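Local coordinates for protein Exo beta-1,2-glucooligosaccharide sophorohydrolase (non-reducing end) (Parabacteroides distasonis ATCC 8503, PDB 5Z06) that hydrolyses linear beta-1,2-glucan and beta-1,2-glucooligosaccharides of four or more units, releasing sophorose from the non-reducing end, at residues Phe397-Gln400 with Gly401-Thr404. Residues are numbered along the deposited sequence; the frame is centred on the assembly and turned at random.
Sequences FLFQ and GLLT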
loop_
_atom_site.group_PDB
_atom_site.type_symbol
_atom_site.label_atom_id
_atom_site.label_comp_id
_atom_site.label_asym_id
_atom_site.label_seq_id
_atom_site.Cartn_x
_atom_site.Cartn_y
_atom_site.Cartn_z
ATOM N N PHE A 397 13.827 -4.040 -11.862
ATOM C CA PHE A 397 13.107 -2.827 -11.495
ATOM C C PHE A 397 14.036 -1.886 -10.741
ATOM O O PHE A 397 14.001 -0.685 -10.954
ATOM C CB PHE A 397 11.857 -3.149 -10.664
ATOM C CG PHE A 397 10.789 -3.932 -11.411
ATOM C CD1 PHE A 397 10.624 -3.838 -12.796
ATOM C CD2 PHE A 397 9.918 -4.743 -10.702
ATOM C CE1 PHE A 397 9.626 -4.565 -13.445
ATOM C CE2 PHE A 397 8.912 -5.468 -11.335
ATOM C CZ PHE A 397 8.761 -5.378 -12.711
ATOM N N LEU A 398 14.875 -2.456 -9.882
ATOM C CA LEU A 398 15.812 -1.685 -9.136
ATOM C C LEU A 398 16.771 -0.987 -10.056
ATOM O O LEU A 398 16.998 0.221 -9.920
ATOM C CB LEU A 398 16.586 -2.540 -8.142
ATOM C CG LEU A 398 17.693 -1.752 -7.422
ATOM C CD1 LEU A 398 17.105 -0.553 -6.686
ATOM C CD2 LEU A 398 18.462 -2.649 -6.477
ATOM N N PHE A 399 17.318 -1.758 -10.994
ATOM C CA PHE A 399 18.304 -1.248 -11.936
ATOM C C PHE A 399 17.752 -0.363 -13.041
ATOM O O PHE A 399 18.453 0.537 -13.511
ATOM C CB PHE A 399 19.209 -2.379 -12.455
ATOM C CG PHE A 399 20.278 -2.729 -11.467
ATOM C CD1 PHE A 399 21.464 -2.012 -11.434
ATOM C CD2 PHE A 399 20.058 -3.662 -10.499
ATOM C CE1 PHE A 399 22.440 -2.308 -10.519
ATOM C CE2 PHE A 399 21.025 -3.954 -9.562
ATOM C CZ PHE A 399 22.218 -3.268 -9.572
ATOM N N GLN A 400 16.493 -0.543 -13.409
ATOM C CA GLN A 400 15.863 0.467 -14.233
ATOM C C GLN A 400 15.925 1.834 -13.530
ATOM O O GLN A 400 16.160 2.863 -14.177
ATOM C CB GLN A 400 14.416 0.129 -14.515
ATOM C CG GLN A 400 13.768 1.110 -15.459
ATOM C CD GLN A 400 12.343 0.754 -15.797
ATOM O OE1 GLN A 400 11.930 0.894 -16.944
ATOM N NE2 GLN A 400 11.568 0.326 -14.798
ATOM N N GLY A 401 15.672 1.821 -12.228
ATOM C CA GLY A 401 15.747 3.022 -11.427
ATOM C C GLY A 401 17.162 3.537 -11.340
ATOM O O GLY A 401 17.392 4.720 -11.530
ATOM N N LEU A 402 18.111 2.644 -11.064
ATOM C CA LEU A 402 19.487 3.066 -10.834
ATOM C C LEU A 402 20.142 3.639 -12.066
ATOM O O LEU A 402 20.871 4.633 -11.960
ATOM C CB LEU A 402 20.342 1.944 -10.273
ATOM C CG LEU A 402 20.013 1.533 -8.848
ATOM C CD1 LEU A 402 20.687 0.200 -8.595
ATOM C CD2 LEU A 402 20.453 2.551 -7.805
ATOM N N LEU A 403 19.888 3.037 -13.226
ATOM C CA LEU A 403 20.439 3.567 -14.458
ATOM C C LEU A 403 19.822 4.909 -14.797
ATOM O O LEU A 403 20.511 5.776 -15.344
ATOM C CB LEU A 403 20.247 2.614 -15.617
ATOM C CG LEU A 403 20.986 1.283 -15.485
ATOM C CD1 LEU A 403 20.851 0.553 -16.811
ATOM C CD2 LEU A 403 22.452 1.400 -15.117
ATOM N N THR A 404 18.546 5.091 -14.450
ATOM C CA THR A 404 17.909 6.388 -14.584
ATOM C C THR A 404 18.612 7.404 -13.700
ATOM O O THR A 404 19.015 8.455 -14.162
ATOM C CB THR A 404 16.428 6.322 -14.231
ATOM O OG1 THR A 404 15.796 5.383 -15.099
ATOM C CG2 THR A 404 15.771 7.678 -14.382
#
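Leu402 lays its CD1 methyl over one face of the Phe399 ring, 3.8 Å from the ring centroid and displaced toward the CD1-CE1 rim, a CH-pi contact between residues three apart on helix 392-408. The same methyl meets Leu398 one turn back, where Leu402 CD1 lies 3.8 Å from Leu398 CG, so a single branch serves two neighbours. Leu398 can offer that surface because its CG stands anti to the backbone N (chi1 175°). Helix 414-428 continues this apolar side, with Ile423 against Leu402 and Leu426 and Trp427 against Phe399.

Beneath the side chains runs the i to i+4 bonding of an alpha-helix, exemplified by the nearly straight bond from Leu403 N to Phe399 O at 2.9 Å. At Gln400 the pattern gains a branch: its carbonyl O accepts from Thr404 N at 3.3 Å, lying above the carbonyl plane, and from Thr404 OG1 at 2.7 Å. The hydroxyl folds back to it with OG1 beside its own backbone N (chi1 -59°). A valine in place of this threonine would probably cost the Gln400 carbonyl its short hydroxyl bond. Gln400 NE2 donates to Tyr539 O, and OE1 accepts from Leu544 N. On this buried part of the helix, in a domain consistent with the (alpha/alpha)6 fold of its glucoamylase-like clan, dispersion joins the apolar side chains, while the threonine hydroxyl satisfies its polarity by bonding back to the main chain.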